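Long-range contacts in arginine--tRNA ligase (Campylobacter jejuni, PDB 3FNR), which catalyses the ATP-dependent attachment of L-arginine to tRNA(Arg), releasing AMP and diphosphate, as a monomeric class I aminoacyl-tRNA synthetase: residues Thr6-Leu11 and Leu376-Leu381; Gln29-Leu34 and Arg233-Cys238; Tyr226-Met231 and Leu260-Asn265; Ala364-Leu369 and Leu428-Ser433. The protein carries 1 engineered substitution. All coordinates share one frame; numbering follows the deposited sequence.

Contact 1. Residues Thr6-Leu11 and Leu376-Leu381; sequences TFLNEL and LLFEAL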
loop_
_atom_site.group_PDB
_atom_site.type_symbol
_atom_site.label_atom_id
_atom_site.label_comp_id
_atom_site.label_asym_id
_atom_site.label_seq_id
_atom_site.Cartn_x
_atom_site.Cartn_y
_atom_site.Cartn_z
ATOM N N THR A 6 3.718 -39.504 -0.289
ATOM C CA THR A 6 5.176 -39.577 -0.425
ATOM C C THR A 6 5.735 -38.300 -1.049
ATOM O O THR A 6 6.722 -37.748 -0.556
ATOM C CB THR A 6 5.631 -40.799 -1.279
ATOM O OG1 THR A 6 4.999 -41.988 -0.800
ATOM C CG2 THR A 6 7.157 -40.983 -1.210
ATOM N N PHE A 7 5.083 -37.836 -2.114
ATOM C CA PHE A 7 5.503 -36.643 -2.844
ATOM C C PHE A 7 5.310 -35.393 -1.992
ATOM O O PHE A 7 6.252 -34.631 -1.785
ATOM C CB PHE A 7 4.742 -36.522 -4.171
ATOM C CG PHE A 7 5.150 -35.323 -5.006
ATOM C CD1 PHE A 7 6.369 -35.309 -5.683
ATOM C CD2 PHE A 7 4.307 -34.215 -5.117
ATOM C CE1 PHE A 7 6.751 -34.208 -6.454
ATOM C CE2 PHE A 7 4.680 -33.101 -5.884
ATOM C CZ PHE A 7 5.905 -33.102 -6.557
ATOM N N LEU A 8 4.095 -35.211 -1.476
ATOM C CA LEU A 8 3.782 -34.095 -0.578
ATOM C C LEU A 8 4.680 -34.037 0.663
ATOM O O LEU A 8 5.053 -32.947 1.112
ATOM C CB LEU A 8 2.313 -34.131 -0.166
ATOM C CG LEU A 8 1.216 -33.942 -1.224
ATOM C CD1 LEU A 8 -0.146 -34.198 -0.600
ATOM C CD2 LEU A 8 1.250 -32.553 -1.867
ATOM N N ASN A 9 5.033 -35.201 1.207
ATOM C CA ASN A 9 5.957 -35.264 2.341
ATOM C C ASN A 9 7.335 -34.731 1.966
ATOM O O ASN A 9 7.961 -34.028 2.752
ATOM C CB ASN A 9 6.088 -36.689 2.880
ATOM C CG ASN A 9 6.950 -36.768 4.121
ATOM O OD1 ASN A 9 6.703 -36.077 5.112
ATOM N ND2 ASN A 9 7.967 -37.614 4.076
ATOM N N GLU A 10 7.797 -35.056 0.760
ATOM C CA GLU A 10 9.071 -34.534 0.275
ATOM C C GLU A 10 9.046 -33.016 0.159
ATOM O O GLU A 10 9.987 -32.349 0.587
ATOM C CB GLU A 10 9.502 -35.196 -1.040
ATOM C CG GLU A 10 10.166 -36.570 -0.857
ATOM C CD GLU A 10 11.110 -36.629 0.343
ATOM O OE1 GLU A 10 12.133 -35.901 0.353
ATOM O OE2 GLU A 10 10.825 -37.410 1.278
ATOM N N LEU A 11 7.951 -32.483 -0.384
ATOM C CA LEU A 11 7.722 -31.032 -0.434
ATOM C C LEU A 11 7.664 -30.419 0.963
ATOM O O LEU A 11 8.203 -29.331 1.191
ATOM C CB LEU A 11 6.440 -30.702 -1.209
ATOM C CG LEU A 11 6.408 -30.956 -2.722
ATOM C CD1 LEU A 11 5.140 -30.366 -3.321
ATOM C CD2 LEU A 11 7.637 -30.384 -3.435
ATOM N N LEU A 376 -5.519 -30.789 3.951
ATOM C CA LEU A 376 -4.941 -29.686 4.702
ATOM C C LEU A 376 -3.465 -29.550 4.396
ATOM O O LEU A 376 -2.952 -28.436 4.312
ATOM C CB LEU A 376 -5.171 -29.880 6.199
ATOM C CG LEU A 376 -4.851 -28.733 7.164
ATOM C CD1 LEU A 376 -5.683 -27.494 6.875
ATOM C CD2 LEU A 376 -5.076 -29.210 8.590
ATOM N N LEU A 377 -2.798 -30.691 4.226
ATOM C CA LEU A 377 -1.405 -30.734 3.789
ATOM C C LEU A 377 -1.257 -30.108 2.407
ATOM O O LEU A 377 -0.399 -29.241 2.207
ATOM C CB LEU A 377 -0.898 -32.182 3.779
ATOM C CG LEU A 377 0.446 -32.547 3.140
ATOM C CD1 LEU A 377 1.597 -31.862 3.838
ATOM C CD2 LEU A 377 0.643 -34.059 3.173
ATOM N N PHE A 378 -2.098 -30.542 1.467
ATOM C CA PHE A 378 -2.108 -29.966 0.126
ATOM C C PHE A 378 -2.327 -28.463 0.188
ATOM O O PHE A 378 -1.607 -27.710 -0.466
ATOM C CB PHE A 378 -3.186 -30.586 -0.766
ATOM C CG PHE A 378 -3.248 -29.962 -2.144
ATOM C CD1 PHE A 378 -2.350 -30.350 -3.137
ATOM C CD2 PHE A 378 -4.182 -28.966 -2.439
ATOM C CE1 PHE A 378 -2.388 -29.766 -4.408
ATOM C CE2 PHE A 378 -4.229 -28.375 -3.703
ATOM C CZ PHE A 378 -3.330 -28.780 -4.691
ATOM N N GLU A 379 -3.322 -28.052 0.973
ATOM C CA GLU A 379 -3.683 -26.650 1.135
ATOM C C GLU A 379 -2.495 -25.842 1.649
ATOM O O GLU A 379 -2.226 -24.751 1.149
ATOM C CB GLU A 379 -4.884 -26.514 2.079
ATOM C CG GLU A 379 -5.611 -25.169 1.996
ATOM C CD GLU A 379 -6.893 -25.126 2.824
ATOM O OE1 GLU A 379 -7.752 -24.258 2.554
ATOM O OE2 GLU A 379 -7.054 -25.959 3.740
ATOM N N ALA A 380 -1.774 -26.393 2.626
ATOM C CA ALA A 380 -0.580 -25.735 3.159
ATOM C C ALA A 380 0.444 -25.492 2.053
ATOM O O ALA A 380 0.931 -24.371 1.894
ATOM C CB ALA A 380 0.037 -26.552 4.301
ATOM N N LEU A 381 0.723 -26.530 1.263
ATOM C CA LEU A 381 1.738 -26.463 0.211
ATOM C C LEU A 381 1.313 -25.652 -1.017
ATOM O O LEU A 381 2.161 -25.175 -1.767
ATOM C CB LEU A 381 2.179 -27.873 -0.198
ATOM C CG LEU A 381 2.890 -28.646 0.915
ATOM C CD1 LEU A 381 2.998 -30.117 0.561
ATOM C CD2 LEU A 381 4.271 -28.054 1.197
#
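Leu8 and Leu11 of the N-terminal helix 5-17 meet Leu377, Phe378 and Leu381 of helix 371-381, an apolar helix-helix contact that lays the start of the chain on the all-helical DALR anticodon-binding domain. The short helical segments run in the same general sense, 42° apart, with their axes 10.6 Å from each other at closest approach. Leu8 comes first along 6-11 and does most of the work. Its CG stands beside the backbone N, opposite the carbonyl carbon (chi1 -64°), which sends the fork of the side chain across the gap. Here CB and CD1 rest on one methyl of Leu377, with Leu8 CB 3.7 Å from Leu377 CD2, while the other branch parts to a different pair of neighbours. Leu8 CD2 lies 3.9 Å from Leu381 CD1, and it also approaches the rim of the Phe378 ring, near the ring plane, in a looser contact of 4.4 Å to Phe378 CD1. Asn9, next in the chain, turns its CB from this seam. One turn after Leu8, Leu11 contributes mainly its CB, 3.9 Å from Leu381 CD1. Leu377 and Leu381 also touch Leu434 of helix 425-445, so the leucine seam is continuous with the interior of the helical domain. Leu381 lies against the N-terminal helix between Leu8 and Leu11: its CD2 faces the backbone of Leu11, while its CD1 lies 3.5 Å from the carbonyl O of Leu8.

Contact 2. Residues Gln29-Leu34 and Arg233-Cys238; sequences QESFLL and RGYGKC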
loop_
_atom_site.group_PDB
_atom_site.type_symbol
_atom_site.label_atom_id
_atom_site.label_comp_id
_atom_site.label_asym_id
_atom_site.label_seq_id
_atom_site.Cartn_x
_atom_site.Cartn_y
_atom_site.Cartn_z
ATOM N N GLN A 29 12.957 -12.072 -14.599
ATOM C CA GLN A 29 13.511 -11.204 -15.623
ATOM C C GLN A 29 12.802 -9.849 -15.706
ATOM O O GLN A 29 13.444 -8.822 -15.952
ATOM C CB GLN A 29 13.493 -11.914 -16.978
ATOM C CG GLN A 29 14.444 -13.118 -17.104
ATOM C CD GLN A 29 15.924 -12.733 -17.129
ATOM O OE1 GLN A 29 16.776 -13.482 -16.645
ATOM N NE2 GLN A 29 16.235 -11.567 -17.696
ATOM N N GLU A 30 11.486 -9.857 -15.503
ATOM C CA GLU A 30 10.675 -8.651 -15.576
ATOM C C GLU A 30 10.838 -7.797 -14.320
ATOM O O GLU A 30 10.738 -8.305 -13.208
ATOM C CB GLU A 30 9.209 -9.019 -15.775
ATOM C CG GLU A 30 8.349 -7.859 -16.253
ATOM C CD GLU A 30 6.923 -8.270 -16.593
ATOM O OE1 GLU A 30 6.113 -7.366 -16.895
ATOM O OE2 GLU A 30 6.611 -9.487 -16.559
ATOM N N SER A 31 11.098 -6.503 -14.513
ATOM C CA SER A 31 11.298 -5.555 -13.413
ATOM C C SER A 31 10.210 -4.502 -13.416
ATOM O O SER A 31 9.637 -4.206 -14.461
ATOM C CB SER A 31 12.642 -4.862 -13.553
ATOM O OG SER A 31 12.706 -4.160 -14.787
ATOM N N PHE A 32 9.932 -3.919 -12.249
ATOM C CA PHE A 32 8.833 -2.964 -12.131
ATOM C C PHE A 32 9.206 -1.724 -11.337
ATOM O O PHE A 32 10.006 -1.784 -10.398
ATOM C CB PHE A 32 7.620 -3.606 -11.452
ATOM C CG PHE A 32 7.106 -4.844 -12.132
ATOM C CD1 PHE A 32 6.051 -4.761 -13.029
ATOM C CD2 PHE A 32 7.666 -6.090 -11.870
ATOM C CE1 PHE A 32 5.564 -5.899 -13.670
ATOM C CE2 PHE A 32 7.196 -7.231 -12.504
ATOM C CZ PHE A 32 6.131 -7.137 -13.399
ATOM N N LEU A 33 8.599 -0.603 -11.707
ATOM C CA LEU A 33 8.627 0.594 -10.883
ATOM C C LEU A 33 7.215 0.989 -10.478
ATOM O O LEU A 33 6.416 1.418 -11.316
ATOM C CB LEU A 33 9.314 1.769 -11.605
ATOM C CG LEU A 33 9.336 3.124 -10.863
ATOM C CD1 LEU A 33 10.105 3.031 -9.546
ATOM C CD2 LEU A 33 9.917 4.229 -11.740
ATOM N N LEU A 34 6.921 0.877 -9.185
ATOM C CA LEU A 34 5.616 1.272 -8.658
ATOM C C LEU A 34 5.667 2.648 -8.012
ATOM O O LEU A 34 6.437 2.883 -7.078
ATOM C CB LEU A 34 5.141 0.254 -7.610
ATOM C CG LEU A 34 3.686 -0.046 -7.215
ATOM C CD1 LEU A 34 3.640 -0.400 -5.730
ATOM C CD2 LEU A 34 2.670 1.039 -7.529
ATOM N N ARG A 233 13.806 4.643 -17.399
ATOM C CA ARG A 233 14.737 4.213 -16.351
ATOM C C ARG A 233 15.178 2.759 -16.476
ATOM O O ARG A 233 15.969 2.274 -15.667
ATOM C CB ARG A 233 14.149 4.475 -14.968
ATOM C CG ARG A 233 14.268 5.905 -14.490
ATOM C CD ARG A 233 13.846 5.982 -13.028
ATOM N NE ARG A 233 13.107 7.197 -12.717
ATOM C CZ ARG A 233 12.447 7.395 -11.583
ATOM N NH1 ARG A 233 12.441 6.449 -10.649
ATOM N NH2 ARG A 233 11.792 8.534 -11.387
ATOM N N GLY A 234 14.673 2.059 -17.485
ATOM C CA GLY A 234 15.084 0.676 -17.717
ATOM C C GLY A 234 14.211 -0.401 -17.082
ATOM O O GLY A 234 14.528 -1.588 -17.189
ATOM N N TYR A 235 13.126 -0.004 -16.420
ATOM C CA TYR A 235 12.196 -0.973 -15.826
ATOM C C TYR A 235 11.323 -1.612 -16.894
ATOM O O TYR A 235 10.926 -0.946 -17.846
ATOM C CB TYR A 235 11.295 -0.312 -14.777
ATOM C CG TYR A 235 12.046 0.198 -13.577
ATOM C CD1 TYR A 235 12.374 -0.656 -12.519
ATOM C CD2 TYR A 235 12.434 1.534 -13.494
ATOM C CE1 TYR A 235 13.068 -0.192 -11.421
ATOM C CE2 TYR A 235 13.135 2.007 -12.396
ATOM C CZ TYR A 235 13.447 1.145 -11.367
ATOM O OH TYR A 235 14.129 1.615 -10.276
ATOM N N GLY A 236 11.010 -2.895 -16.719
ATOM C CA GLY A 236 10.105 -3.598 -17.628
ATOM C C GLY A 236 8.748 -2.932 -17.721
ATOM O O GLY A 236 8.191 -2.813 -18.810
ATOM N N LYS A 237 8.231 -2.475 -16.581
ATOM C CA LYS A 237 6.901 -1.866 -16.491
ATOM C C LYS A 237 6.866 -0.783 -15.410
ATOM O O LYS A 237 7.518 -0.919 -14.378
ATOM C CB LYS A 237 5.866 -2.946 -16.141
ATOM C CG LYS A 237 5.308 -3.750 -17.306
ATOM C CD LYS A 237 3.840 -3.422 -17.515
ATOM C CE LYS A 237 3.079 -4.599 -18.107
ATOM N NZ LYS A 237 1.610 -4.492 -17.834
ATOM N N CYS A 238 6.114 0.291 -15.651
ATOM C CA CYS A 238 5.756 1.240 -14.594
ATOM C C CYS A 238 4.307 1.036 -14.175
ATOM O O CYS A 238 3.398 1.040 -15.011
ATOM C CB CYS A 238 5.957 2.704 -15.024
ATOM S SG CYS A 238 7.674 3.205 -15.310
HETATM O O HOH W 1 15.336 -3.197 -14.684
#
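Ser31 O accepts from Lys237 N (3.1 Å), and Lys237 O in turn accepts from Leu33 N at 2.9 Å, the latter bond nearly straight at 164°. Lys237 thus bonds to the residues on either side of Phe32, its bridge partner, as in parallel pairing, and joins strands 31-35 and 237-243 within the sheet of the Rossmann-fold class I catalytic domain. CA-H...O contacts from Phe32 to Lys237 O and from Cys238 to Leu33 O accompany these bonds, and the Leu33 backbone is further hydrogen-bonded to Ile239 of the same partner strand. Ser31 adds a side-chain bond: chi1 of 60° sets OG between the backbone N and carbonyl carbon, where it accepts from Gly236 N at 2.9 Å. A water 2.8 Å from Ser31 OG donates to Gly234 O.

On the face bearing Leu33, its CB sits over the centre of the Tyr235 ring, a CH-pi contact of 3.7 Å to the centroid. Leu33 CD2 lies over one face of the Arg233 guanidinium, whose charge is paired with Glu73 and Asp229. Phe32 and Lys237 occupy the other face side by side, and Lys237 NZ has a long, weak ion pair with Glu268. The chemistry therefore divides between backbone and side chains: amides and carbonyls hold the strands in register, while the arginine's charge is met by carboxylates and its flat face still packs against leucine.

Contact 3. Residues Tyr226-Met231 and Leu260-Asn265; sequences YHKDKM and LGFDSN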
loop_
_atom_site.group_PDB
_atom_site.type_symbol
_atom_site.label_atom_id
_atom_site.label_comp_id
_atom_site.label_asym_id
_atom_site.label_seq_id
_atom_site.Cartn_x
_atom_site.Cartn_y
_atom_site.Cartn_z
ATOM N N TYR A 226 7.490 14.002 -15.247
ATOM C CA TYR A 226 7.798 12.966 -14.265
ATOM C C TYR A 226 7.716 11.574 -14.883
ATOM O O TYR A 226 8.615 10.745 -14.707
ATOM C CB TYR A 226 6.840 13.062 -13.070
ATOM C CG TYR A 226 7.065 11.997 -12.025
ATOM C CD1 TYR A 226 8.346 11.728 -11.549
ATOM C CD2 TYR A 226 5.997 11.266 -11.496
ATOM C CE1 TYR A 226 8.569 10.751 -10.603
ATOM C CE2 TYR A 226 6.213 10.283 -10.530
ATOM C CZ TYR A 226 7.503 10.034 -10.095
ATOM O OH TYR A 226 7.751 9.081 -9.142
ATOM N N HIS A 227 6.633 11.324 -15.608
ATOM C CA HIS A 227 6.434 10.030 -16.244
ATOM C C HIS A 227 7.479 9.711 -17.307
ATOM O O HIS A 227 7.887 8.551 -17.444
ATOM C CB HIS A 227 5.016 9.922 -16.781
ATOM C CG HIS A 227 4.030 9.494 -15.745
ATOM N ND1 HIS A 227 3.451 10.376 -14.856
ATOM C CD2 HIS A 227 3.550 8.268 -15.428
ATOM C CE1 HIS A 227 2.641 9.713 -14.051
ATOM N NE2 HIS A 227 2.683 8.433 -14.377
ATOM N N LYS A 228 7.934 10.741 -18.024
ATOM C CA LYS A 228 9.031 10.601 -18.984
ATOM C C LYS A 228 10.294 10.083 -18.292
ATOM O O LYS A 228 10.957 9.178 -18.797
ATOM C CB LYS A 228 9.323 11.944 -19.665
ATOM C CG LYS A 228 10.441 11.867 -20.715
ATOM C CD LYS A 228 10.749 13.230 -21.305
ATOM C CE LYS A 228 11.949 13.167 -22.230
ATOM N NZ LYS A 228 13.216 13.162 -21.452
ATOM N N ASP A 229 10.624 10.673 -17.146
ATOM C CA ASP A 229 11.705 10.165 -16.294
ATOM C C ASP A 229 11.457 8.706 -15.855
ATOM O O ASP A 229 12.292 7.850 -16.129
ATOM C CB ASP A 229 11.902 11.090 -15.091
ATOM C CG ASP A 229 12.937 10.564 -14.086
ATOM O OD1 ASP A 229 13.808 9.744 -14.433
ATOM O OD2 ASP A 229 12.883 11.002 -12.924
ATOM N N LYS A 230 10.319 8.416 -15.220
ATOM C CA LYS A 230 10.016 7.027 -14.776
ATOM C C LYS A 230 10.117 5.965 -15.879
ATOM O O LYS A 230 10.672 4.883 -15.657
ATOM C CB LYS A 230 8.633 6.928 -14.139
ATOM C CG LYS A 230 8.485 7.602 -12.796
ATOM C CD LYS A 230 7.202 7.138 -12.106
ATOM C CE LYS A 230 5.985 7.479 -12.911
ATOM N NZ LYS A 230 4.714 7.088 -12.221
ATOM N N MET A 231 9.595 6.278 -17.064
ATOM C CA MET A 231 9.556 5.309 -18.178
ATOM C C MET A 231 10.874 5.154 -18.934
ATOM O O MET A 231 11.013 4.269 -19.791
ATOM C CB MET A 231 8.453 5.681 -19.168
ATOM C CG MET A 231 7.062 5.662 -18.555
ATOM S SD MET A 231 6.207 4.120 -18.861
ATOM C CE MET A 231 5.429 4.583 -20.388
ATOM N N LEU A 260 6.151 10.236 -26.664
ATOM C CA LEU A 260 7.516 10.319 -26.147
ATOM C C LEU A 260 8.320 9.106 -26.603
ATOM O O LEU A 260 9.467 8.903 -26.186
ATOM C CB LEU A 260 7.521 10.441 -24.619
ATOM C CG LEU A 260 7.061 11.764 -23.989
ATOM C CD1 LEU A 260 6.813 11.605 -22.505
ATOM C CD2 LEU A 260 8.081 12.864 -24.209
ATOM N N GLY A 261 7.709 8.302 -27.470
ATOM C CA GLY A 261 8.383 7.151 -28.057
ATOM C C GLY A 261 8.178 5.883 -27.257
ATOM O O GLY A 261 8.691 4.825 -27.630
ATOM N N PHE A 262 7.422 5.986 -26.162
ATOM C CA PHE A 262 7.167 4.835 -25.297
ATOM C C PHE A 262 5.971 4.016 -25.775
ATOM O O PHE A 262 5.049 4.543 -26.401
ATOM C CB PHE A 262 6.929 5.263 -23.842
ATOM C CG PHE A 262 8.062 6.049 -23.232
ATOM C CD1 PHE A 262 7.837 7.327 -22.728
ATOM C CD2 PHE A 262 9.344 5.512 -23.147
ATOM C CE1 PHE A 262 8.874 8.062 -22.158
ATOM C CE2 PHE A 262 10.388 6.245 -22.586
ATOM C CZ PHE A 262 10.148 7.526 -22.093
ATOM N N ASP A 263 6.008 2.722 -25.466
ATOM C CA ASP A 263 4.860 1.848 -25.615
ATOM C C ASP A 263 4.033 2.039 -24.349
ATOM O O ASP A 263 4.475 1.695 -23.247
ATOM C CB ASP A 263 5.336 0.397 -25.783
ATOM C CG ASP A 263 4.193 -0.603 -25.959
ATOM O OD1 ASP A 263 3.009 -0.208 -26.079
ATOM O OD2 ASP A 263 4.499 -1.816 -25.988
ATOM N N SER A 264 2.833 2.592 -24.506
ATOM C CA SER A 264 1.979 2.912 -23.369
ATOM C C SER A 264 1.408 1.678 -22.644
ATOM O O SER A 264 0.890 1.798 -21.534
ATOM C CB SER A 264 0.860 3.861 -23.789
ATOM O OG SER A 264 0.080 3.278 -24.810
ATOM N N ASN A 265 1.523 0.502 -23.259
ATOM C CA ASN A 265 1.211 -0.751 -22.571
ATOM C C ASN A 265 2.191 -1.090 -21.442
ATOM O O ASN A 265 1.908 -1.954 -20.620
ATOM C CB ASN A 265 1.139 -1.921 -23.555
ATOM C CG ASN A 265 -0.135 -1.915 -24.384
ATOM O OD1 ASN A 265 -1.135 -1.286 -24.024
ATOM N ND2 ASN A 265 -0.104 -2.628 -25.505
#
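Met231 and Phe262 form the centre of this contact, where residues 228 to 231, on helix 219-231, pack against the loop that follows helix 250-258 in the class I catalytic domain. That second helix closes with a Schellman motif: Gly261, at positive phi, is its C-prime residue, and the reversal of the chain presents Phe262 to Met231.

The aromatic interactions are of two kinds. Met231 CB lies over the middle of the Phe262 ring, a CH-pi contact 3.7 Å from the centroid and only 6° off the normal, while Leu260 O stands above the opposite face. The Met-aromatic contact is more distant, with Met231 SD 5.5 Å from the centroid of the Phe262 ring. Bends at chi2 (-96°) and chi3 (-90°) turn the terminal methyl toward the base of the ring, placing Met231 CE 3.8 Å from Phe262 CB.

The purely aliphatic part lies one turn earlier. Lys228 and Leu260 meet nearly perpendicular; Lys228 CB touches Leu260 CD1 at 3.8 Å and Lys228 CD approaches Leu260 CD2. Met257 of helix 250-258 touches both Met231 and Phe262, extending the packing.

The polar bonds of the loop run within it and back to helix 250-258. Ser264 OG bonds to Glu258 of that helix. An Asx turn begins at Asp263, whose OD1 accepts from Asn265 N at 3.3 Å, the donor coming from above the carboxylate plane.

Contact 4. Residues Ala364-Leu369 and Leu428-Ser433; sequences ADLQSL and LLKLFS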
loop_
_atom_site.group_PDB
_atom_site.type_symbol
_atom_site.label_atom_id
_atom_site.label_comp_id
_atom_site.label_asym_id
_atom_site.label_seq_id
_atom_site.Cartn_x
_atom_site.Cartn_y
_atom_site.Cartn_z
ATOM N N ALA A 364 8.902 -37.686 10.714
ATOM C CA ALA A 364 7.610 -38.287 10.382
ATOM C C ALA A 364 7.370 -38.237 8.878
ATOM O O ALA A 364 7.842 -37.320 8.211
ATOM C CB ALA A 364 6.509 -37.584 11.117
ATOM N N ASP A 365 6.652 -39.225 8.346
ATOM C CA ASP A 365 6.490 -39.333 6.899
ATOM C C ASP A 365 5.097 -38.968 6.382
ATOM O O ASP A 365 4.869 -38.963 5.169
ATOM C CB ASP A 365 6.905 -40.722 6.404
ATOM C CG ASP A 365 6.168 -41.852 7.113
ATOM O OD1 ASP A 365 4.993 -41.679 7.513
ATOM O OD2 ASP A 365 6.777 -42.932 7.259
ATOM N N LEU A 366 4.173 -38.695 7.308
ATOM C CA LEU A 366 2.806 -38.229 6.991
ATOM C C LEU A 366 1.892 -39.304 6.386
ATOM O O LEU A 366 0.774 -39.010 5.962
ATOM C CB LEU A 366 2.845 -36.978 6.093
ATOM C CG LEU A 366 2.910 -35.565 6.688
ATOM C CD1 LEU A 366 3.418 -35.513 8.106
ATOM C CD2 LEU A 366 3.732 -34.651 5.801
ATOM N N GLN A 367 2.358 -40.549 6.380
ATOM C CA GLN A 367 1.640 -41.640 5.731
ATOM C C GLN A 367 0.316 -41.978 6.431
ATOM O O GLN A 367 -0.619 -42.452 5.794
ATOM C CB GLN A 367 2.538 -42.873 5.638
ATOM C CG GLN A 367 2.355 -43.696 4.365
ATOM C CD GLN A 367 2.701 -42.925 3.101
ATOM O OE1 GLN A 367 3.805 -42.398 2.955
ATOM N NE2 GLN A 367 1.750 -42.859 2.179
ATOM N N SER A 368 0.221 -41.690 7.729
ATOM C CA SER A 368 -0.985 -42.014 8.497
ATOM C C SER A 368 -2.112 -40.993 8.397
ATOM O O SER A 368 -3.195 -41.218 8.938
ATOM C CB SER A 368 -0.639 -42.217 9.965
ATOM O OG SER A 368 -0.378 -40.966 10.583
ATOM N N LEU A 369 -1.857 -39.872 7.731
ATOM C CA LEU A 369 -2.866 -38.822 7.555
ATOM C C LEU A 369 -4.130 -39.324 6.856
ATOM O O LEU A 369 -4.055 -39.992 5.827
ATOM C CB LEU A 369 -2.270 -37.653 6.769
ATOM C CG LEU A 369 -1.824 -36.370 7.478
ATOM C CD1 LEU A 369 -1.346 -36.589 8.901
ATOM C CD2 LEU A 369 -0.743 -35.681 6.655
ATOM N N LEU A 428 0.849 -35.602 12.861
ATOM C CA LEU A 428 -0.077 -34.488 13.050
ATOM C C LEU A 428 0.653 -33.186 13.371
ATOM O O LEU A 428 0.333 -32.145 12.812
ATOM C CB LEU A 428 -1.101 -34.821 14.132
ATOM C CG LEU A 428 -2.025 -36.000 13.805
ATOM C CD1 LEU A 428 -2.784 -36.452 15.051
ATOM C CD2 LEU A 428 -2.990 -35.634 12.697
ATOM N N LEU A 429 1.637 -33.255 14.261
ATOM C CA LEU A 429 2.470 -32.098 14.566
ATOM C C LEU A 429 3.200 -31.559 13.333
ATOM O O LEU A 429 3.213 -30.349 13.112
ATOM C CB LEU A 429 3.461 -32.419 15.686
ATOM C CG LEU A 429 2.857 -32.577 17.085
ATOM C CD1 LEU A 429 3.930 -33.002 18.079
ATOM C CD2 LEU A 429 2.156 -31.302 17.552
ATOM N N LYS A 430 3.783 -32.451 12.529
ATOM C CA LYS A 430 4.504 -32.041 11.317
ATOM C C LYS A 430 3.552 -31.356 10.337
ATOM O O LYS A 430 3.887 -30.315 9.759
ATOM C CB LYS A 430 5.196 -33.225 10.646
ATOM C CG LYS A 430 6.181 -32.827 9.540
ATOM C CD LYS A 430 6.727 -34.049 8.811
ATOM C CE LYS A 430 7.443 -33.671 7.532
ATOM N NZ LYS A 430 8.150 -34.845 6.944
ATOM N N LEU A 431 2.365 -31.941 10.180
ATOM C CA LEU A 431 1.301 -31.325 9.421
ATOM C C LEU A 431 1.062 -29.911 9.938
ATOM O O LEU A 431 1.088 -28.961 9.159
ATOM C CB LEU A 431 0.012 -32.144 9.521
ATOM C CG LEU A 431 -1.233 -31.522 8.880
ATOM C CD1 LEU A 431 -1.025 -31.294 7.405
ATOM C CD2 LEU A 431 -2.455 -32.382 9.091
ATOM N N PHE A 432 0.867 -29.787 11.250
ATOM C CA PHE A 432 0.556 -28.506 11.884
ATOM C C PHE A 432 1.673 -27.493 11.676
ATOM O O PHE A 432 1.400 -26.315 11.442
ATOM C CB PHE A 432 0.278 -28.690 13.380
ATOM C CG PHE A 432 -1.075 -29.291 13.695
ATOM C CD1 PHE A 432 -1.594 -29.187 14.977
ATOM C CD2 PHE A 432 -1.830 -29.947 12.721
ATOM C CE1 PHE A 432 -2.825 -29.736 15.292
ATOM C CE2 PHE A 432 -3.065 -30.509 13.027
ATOM C CZ PHE A 432 -3.564 -30.400 14.312
ATOM N N SER A 433 2.922 -27.962 11.723
ATOM C CA SER A 433 4.088 -27.089 11.576
ATOM C C SER A 433 4.117 -26.464 10.195
ATOM O O SER A 433 4.564 -25.330 10.027
ATOM C CB SER A 433 5.391 -27.841 11.837
ATOM O OG SER A 433 5.717 -28.684 10.750
#
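Lys430 NZ reaches from helix 425-445 to Ala364 O, joining this helix to the loop ahead of helix 371-381 within the DALR anticodon-binding domain. The loop contains a type I beta turn from Leu366 to Leu369.

Among the polar links, the lysine bond is 2.8 Å long, its donor nearly in line with the Ala364 carbonyl at a C=O...N angle of 162°. An extended chain, CG opposite the backbone N (chi1 -169°), carries the amine that far. There NZ also bonds to Asn9 and Asn13 of helix 5-17 and to Met362 O, so this buried amine is held by oxygen acceptors that probably stabilise its positive charge. The loop has its own Asx turn, with Asp365 OD1 accepting from Gln367 N at 3.1 Å, and Asp427 OD1 is hydrogen-bonded to Leu366 N, its OD2 to Ser368 OG.

Apolar contacts line the rest. Leu366 lies athwart the aliphatic chain of the lysine, its CD1 3.7 Å from Lys430 CD. Leu369 packs more loosely, reaching two leucines a helical turn apart: its CD1 lies 4.2 Å from Leu428 CD2, and its CG 4.3 Å from Leu431 CD2.

Overall arrangement
From the N terminus, helix 5-17 opens contact 1, whose loop closes only at helix 371-381 and encloses contacts 2 and 3 along the chain. Strand 31-35 then opens contact 2, and helix 219-231 opens contact 3 before contact 2 closes at 233-238; contact 3 closes at 260-265, so these two cross. They touch through Cys238 and Met231, joining sheet, helix and loop in the catalytic domain. Contact 4 opens at 364-369, just before contact 1 closes, and ends on helix 425-445, so contacts 1 and 4 also cross. Touching through Asn9 and Lys430, they tie the N-terminal helix to loop 364-369 and helices 371-381 and 425-445 of the anticodon-binding domain.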